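Local coordinates for 432aa long hypothetical deoxyribodipyrimidine photolyase (Sulfolobus tokodaii, PDB 2E0I), which probably catalyses the light-driven repair of cyclobutane pyrimidine dimers in DNA, binding two FAD molecules, one of which is thought to act as a light-harvesting antenna, at residues A[361-369]-A[414-425]. Residues are numbered along the deposited sequence; the frame is centred on the assembly and turned at random.
Sequences MFRVFNPWK and WLERVNYVKSEY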
loop_
_atom_site.group_PDB
_atom_site.type_symbol
_atom_site.label_atom_id
_atom_site.label_comp_id
_atom_site.label_asym_id
_atom_site.label_seq_id
_atom_site.Cartn_x
_atom_site.Cartn_y
_atom_site.Cartn_z
ATOM N N MET A 361 -20.771 -2.764 -11.508
ATOM C CA MET A 361 -21.052 -2.134 -12.799
ATOM C C MET A 361 -19.781 -2.075 -13.659
ATOM O O MET A 361 -18.660 -2.104 -13.133
ATOM C CB MET A 361 -21.581 -0.710 -12.606
ATOM C CG MET A 361 -20.487 0.351 -12.526
ATOM S SD MET A 361 -21.052 2.064 -12.815
ATOM C CE MET A 361 -21.072 2.163 -14.646
ATOM N N PHE A 362 -19.956 -1.994 -14.976
ATOM C CA PHE A 362 -18.814 -1.900 -15.878
ATOM C C PHE A 362 -18.516 -0.421 -16.094
ATOM O O PHE A 362 -19.024 0.210 -17.018
ATOM C CB PHE A 362 -19.112 -2.583 -17.212
ATOM C CG PHE A 362 -17.924 -2.652 -18.133
ATOM C CD1 PHE A 362 -17.554 -1.552 -18.899
ATOM C CD2 PHE A 362 -17.164 -3.814 -18.223
ATOM C CE1 PHE A 362 -16.450 -1.609 -19.741
ATOM C CE2 PHE A 362 -16.058 -3.884 -19.061
ATOM C CZ PHE A 362 -15.699 -2.780 -19.821
ATOM N N ARG A 363 -17.684 0.123 -15.217
ATOM C CA ARG A 363 -17.317 1.528 -15.259
ATOM C C ARG A 363 -16.293 1.861 -16.335
ATOM O O ARG A 363 -15.340 1.114 -16.552
ATOM C CB ARG A 363 -16.791 1.939 -13.888
ATOM C CG ARG A 363 -16.565 3.418 -13.724
ATOM C CD ARG A 363 -16.644 3.771 -12.258
ATOM N NE ARG A 363 -17.790 3.103 -11.641
ATOM C CZ ARG A 363 -18.381 3.495 -10.517
ATOM N NH1 ARG A 363 -17.942 4.567 -9.865
ATOM N NH2 ARG A 363 -19.422 2.816 -10.050
ATOM N N VAL A 364 -16.500 2.988 -17.008
ATOM C CA VAL A 364 -15.595 3.434 -18.060
ATOM C C VAL A 364 -15.319 4.935 -17.965
ATOM O O VAL A 364 -16.192 5.708 -17.592
ATOM C CB VAL A 364 -16.163 3.119 -19.457
ATOM C CG1 VAL A 364 -17.509 3.756 -19.619
ATOM C CG2 VAL A 364 -15.223 3.630 -20.521
ATOM N N PHE A 365 -14.095 5.336 -18.298
ATOM C CA PHE A 365 -13.697 6.740 -18.254
ATOM C C PHE A 365 -13.212 7.195 -19.621
ATOM O O PHE A 365 -12.651 6.412 -20.386
ATOM C CB PHE A 365 -12.557 6.953 -17.255
ATOM C CG PHE A 365 -12.920 6.636 -15.840
ATOM C CD1 PHE A 365 -13.860 7.405 -15.162
ATOM C CD2 PHE A 365 -12.318 5.566 -15.179
ATOM C CE1 PHE A 365 -14.200 7.115 -13.842
ATOM C CE2 PHE A 365 -12.648 5.264 -13.859
ATOM C CZ PHE A 365 -13.591 6.041 -13.188
ATOM N N ASN A 366 -13.426 8.466 -19.927
ATOM C CA ASN A 366 -12.968 9.014 -21.188
ATOM C C ASN A 366 -11.612 9.658 -20.921
ATOM O O ASN A 366 -11.523 10.701 -20.276
ATOM C CB ASN A 366 -13.938 10.068 -21.701
ATOM C CG ASN A 366 -13.569 10.561 -23.074
ATOM O OD1 ASN A 366 -12.399 10.850 -23.353
ATOM N ND2 ASN A 366 -14.563 10.665 -23.946
ATOM N N PRO A 367 -10.535 9.040 -21.410
ATOM C CA PRO A 367 -9.188 9.570 -21.208
ATOM C C PRO A 367 -9.071 11.062 -21.447
ATOM O O PRO A 367 -8.594 11.797 -20.593
ATOM C CB PRO A 367 -8.356 8.768 -22.195
ATOM C CG PRO A 367 -9.042 7.446 -22.189
ATOM C CD PRO A 367 -10.500 7.826 -22.244
ATOM N N TRP A 368 -9.517 11.513 -22.609
ATOM C CA TRP A 368 -9.417 12.920 -22.953
ATOM C C TRP A 368 -10.294 13.820 -22.102
ATOM O O TRP A 368 -9.869 14.898 -21.698
ATOM C CB TRP A 368 -9.724 13.101 -24.435
ATOM C CG TRP A 368 -8.917 12.171 -25.263
ATOM C CD1 TRP A 368 -9.322 10.977 -25.769
ATOM C CD2 TRP A 368 -7.517 12.291 -25.576
ATOM N NE1 TRP A 368 -8.266 10.336 -26.374
ATOM C CE2 TRP A 368 -7.146 11.118 -26.271
ATOM C CE3 TRP A 368 -6.543 13.273 -25.335
ATOM C CZ2 TRP A 368 -5.839 10.894 -26.727
ATOM C CZ3 TRP A 368 -5.239 13.052 -25.789
ATOM C CH2 TRP A 368 -4.903 11.869 -26.477
ATOM N N LYS A 369 -11.516 13.386 -21.829
ATOM C CA LYS A 369 -12.411 14.182 -21.004
ATOM C C LYS A 369 -11.825 14.302 -19.607
ATOM O O LYS A 369 -11.744 15.389 -19.034
ATOM C CB LYS A 369 -13.799 13.536 -20.942
ATOM C CG LYS A 369 -14.767 14.104 -21.961
ATOM C CD LYS A 369 -16.093 13.370 -21.973
ATOM C CE LYS A 369 -17.163 14.209 -22.680
ATOM N NZ LYS A 369 -16.689 14.787 -23.984
ATOM N N TRP A 414 -9.172 4.421 -27.687
ATOM C CA TRP A 414 -9.823 3.903 -26.495
ATOM C C TRP A 414 -11.288 3.508 -26.690
ATOM O O TRP A 414 -11.715 2.461 -26.217
ATOM C CB TRP A 414 -9.716 4.915 -25.354
ATOM C CG TRP A 414 -10.645 6.066 -25.504
ATOM C CD1 TRP A 414 -10.485 7.152 -26.314
ATOM C CD2 TRP A 414 -11.922 6.216 -24.874
ATOM N NE1 TRP A 414 -11.585 7.969 -26.229
ATOM C CE2 TRP A 414 -12.483 7.417 -25.352
ATOM C CE3 TRP A 414 -12.646 5.447 -23.954
ATOM C CZ2 TRP A 414 -13.739 7.874 -24.941
ATOM C CZ3 TRP A 414 -13.890 5.899 -23.545
ATOM C CH2 TRP A 414 -14.426 7.103 -24.040
ATOM N N LEU A 415 -12.056 4.329 -27.397
ATOM C CA LEU A 415 -13.469 4.045 -27.592
ATOM C C LEU A 415 -13.754 2.677 -28.209
ATOM O O LEU A 415 -14.557 1.917 -27.674
ATOM C CB LEU A 415 -14.115 5.156 -28.425
ATOM C CG LEU A 415 -15.631 5.349 -28.259
ATOM C CD1 LEU A 415 -16.371 4.217 -28.929
ATOM C CD2 LEU A 415 -15.995 5.424 -26.782
ATOM N N GLU A 416 -13.108 2.357 -29.327
ATOM C CA GLU A 416 -13.321 1.060 -29.972
ATOM C C GLU A 416 -12.910 -0.072 -29.037
ATOM O O GLU A 416 -13.624 -1.066 -28.891
ATOM C CB GLU A 416 -12.499 0.943 -31.250
ATOM C CG GLU A 416 -12.808 1.970 -32.319
ATOM C CD GLU A 416 -11.852 1.864 -33.512
ATOM O OE1 GLU A 416 -10.616 1.958 -33.305
ATOM O OE2 GLU A 416 -12.334 1.684 -34.656
ATOM N N ARG A 417 -11.745 0.081 -28.418
ATOM C CA ARG A 417 -11.220 -0.919 -27.494
ATOM C C ARG A 417 -12.182 -1.176 -26.333
ATOM O O ARG A 417 -12.575 -2.309 -26.091
ATOM C CB ARG A 417 -9.869 -0.465 -26.923
ATOM C CG ARG A 417 -8.785 -0.143 -27.950
ATOM C CD ARG A 417 -8.223 -1.377 -28.623
ATOM N NE ARG A 417 -7.731 -2.354 -27.660
ATOM C CZ ARG A 417 -6.806 -3.272 -27.935
ATOM N NH1 ARG A 417 -6.268 -3.331 -29.148
ATOM N NH2 ARG A 417 -6.425 -4.139 -27.001
ATOM N N VAL A 418 -12.552 -0.116 -25.615
ATOM C CA VAL A 418 -13.452 -0.240 -24.472
ATOM C C VAL A 418 -14.719 -0.994 -24.835
ATOM O O VAL A 418 -15.227 -1.774 -24.032
ATOM C CB VAL A 418 -13.856 1.138 -23.895
ATOM C CG1 VAL A 418 -14.784 0.944 -22.711
ATOM C CG2 VAL A 418 -12.629 1.907 -23.451
ATOM N N ASN A 419 -15.236 -0.757 -26.038
ATOM C CA ASN A 419 -16.443 -1.443 -26.483
ATOM C C ASN A 419 -16.166 -2.922 -26.671
ATOM O O ASN A 419 -16.974 -3.765 -26.287
ATOM C CB ASN A 419 -16.957 -0.843 -27.790
ATOM C CG ASN A 419 -17.604 0.509 -27.589
ATOM O OD1 ASN A 419 -18.512 0.656 -26.777
ATOM N ND2 ASN A 419 -17.140 1.503 -28.329
ATOM N N TYR A 420 -15.018 -3.234 -27.261
ATOM C CA TYR A 420 -14.655 -4.621 -27.475
ATOM C C TYR A 420 -14.436 -5.328 -26.142
ATOM O O TYR A 420 -14.951 -6.420 -25.917
ATOM C CB TYR A 420 -13.393 -4.733 -28.331
ATOM C CG TYR A 420 -12.942 -6.163 -28.452
ATOM C CD1 TYR A 420 -11.893 -6.651 -27.679
ATOM C CD2 TYR A 420 -13.627 -7.058 -29.274
ATOM C CE1 TYR A 420 -11.541 -7.997 -27.716
ATOM C CE2 TYR A 420 -13.282 -8.403 -29.321
ATOM C CZ TYR A 420 -12.240 -8.868 -28.539
ATOM O OH TYR A 420 -11.899 -10.201 -28.581
ATOM N N VAL A 421 -13.679 -4.698 -25.253
ATOM C CA VAL A 421 -13.402 -5.296 -23.957
ATOM C C VAL A 421 -14.700 -5.586 -23.224
ATOM O O VAL A 421 -14.851 -6.637 -22.611
ATOM C CB VAL A 421 -12.514 -4.384 -23.083
ATOM C CG1 VAL A 421 -12.292 -5.035 -21.728
ATOM C CG2 VAL A 421 -11.177 -4.133 -23.777
ATOM N N LYS A 422 -15.648 -4.663 -23.293
ATOM C CA LYS A 422 -16.917 -4.869 -22.616
ATOM C C LYS A 422 -17.703 -6.034 -23.211
ATOM O O LYS A 422 -18.269 -6.853 -22.484
ATOM C CB LYS A 422 -17.771 -3.606 -22.661
ATOM C CG LYS A 422 -19.118 -3.832 -22.012
ATOM C CD LYS A 422 -19.870 -2.562 -21.690
ATOM C CE LYS A 422 -21.181 -2.925 -20.997
ATOM N NZ LYS A 422 -21.870 -1.766 -20.371
ATOM N N SER A 423 -17.749 -6.104 -24.537
ATOM C CA SER A 423 -18.469 -7.180 -25.192
ATOM C C SER A 423 -17.858 -8.491 -24.720
ATOM O O SER A 423 -18.576 -9.462 -24.479
ATOM C CB SER A 423 -18.363 -7.050 -26.716
ATOM O OG SER A 423 -17.020 -7.151 -27.142
ATOM N N GLU A 424 -16.533 -8.504 -24.570
ATOM C CA GLU A 424 -15.822 -9.697 -24.115
ATOM C C GLU A 424 -16.247 -10.080 -22.698
ATOM O O GLU A 424 -16.299 -11.261 -22.354
ATOM C CB GLU A 424 -14.306 -9.473 -24.170
ATOM C CG GLU A 424 -13.673 -9.781 -25.522
ATOM C CD GLU A 424 -13.553 -11.282 -25.796
ATOM O OE1 GLU A 424 -14.572 -12.002 -25.677
ATOM O OE2 GLU A 424 -12.435 -11.740 -26.136
ATOM N N TYR A 425 -16.553 -9.076 -21.880
ATOM C CA TYR A 425 -16.997 -9.310 -20.511
ATOM C C TYR A 425 -18.392 -9.913 -20.528
ATOM O O TYR A 425 -18.624 -10.953 -19.920
ATOM C CB TYR A 425 -17.029 -8.006 -19.725
ATOM C CG TYR A 425 -15.767 -7.694 -18.953
ATOM C CD1 TYR A 425 -15.746 -7.766 -17.562
ATOM C CD2 TYR A 425 -14.606 -7.294 -19.608
ATOM C CE1 TYR A 425 -14.600 -7.442 -16.842
ATOM C CE2 TYR A 425 -13.455 -6.970 -18.896
ATOM C CZ TYR A 425 -13.462 -7.044 -17.516
ATOM O OH TYR A 425 -12.338 -6.707 -16.804
#
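N366, which lies against the W414 ring, is the N-cap of helix 367-374: its OD1 accepts from K369 N at 3.1 Å, an almost straight bond (168° at the hydrogen) that reaches OD1 from above the carbonyl plane. With CG swung anti to its backbone N (chi1 -174°), the side chain crosses the rim of the indole at about a right angle, and the amide comes up against the CZ2-CH2 end of W414. The same indole face carries two C-H groups, N366 CA over the six-membered ring, near the outer end of the indole, and P367 CD 3.6 Å from the centroid of the five-membered ring of W414; both are CH-pi contacts. The next residue of the helix, L415, lies with CB over the opposite face. At the indole edge V364 CG2 stands 4.0 Å from W414 CZ3, while W368 meets the pyrrole side obliquely, with CD1 3.8 Å from W414 NE1. Here the last helix of the modelled chain, 414-427, packs along an extended strip leading into helix 367-374, within the helical FAD-binding domain of the photolyase family. Helix 309-322 packs against both segments, with V364 and V418 each touching F317. F365 points the other way, its side chain about 9 Å from a bound FAD. Midway along the strip V364 CG2 meets V418 CG1. Beyond it F362 lays one ring face on K422 and turns an edge to Y425. K422 CB lies 3.9 Å from the centroid of the F362 ring, and the extended lysine chain carries CG and CD on past F362 CE1 and CD1. The CE2 edge of F362 points into the face of Y425 in a T-shaped pair, centroids 5.2 Å apart and planes at 80°. No hydrogen bond joins the two segments; Y425 spends its hydroxyl on A354 O.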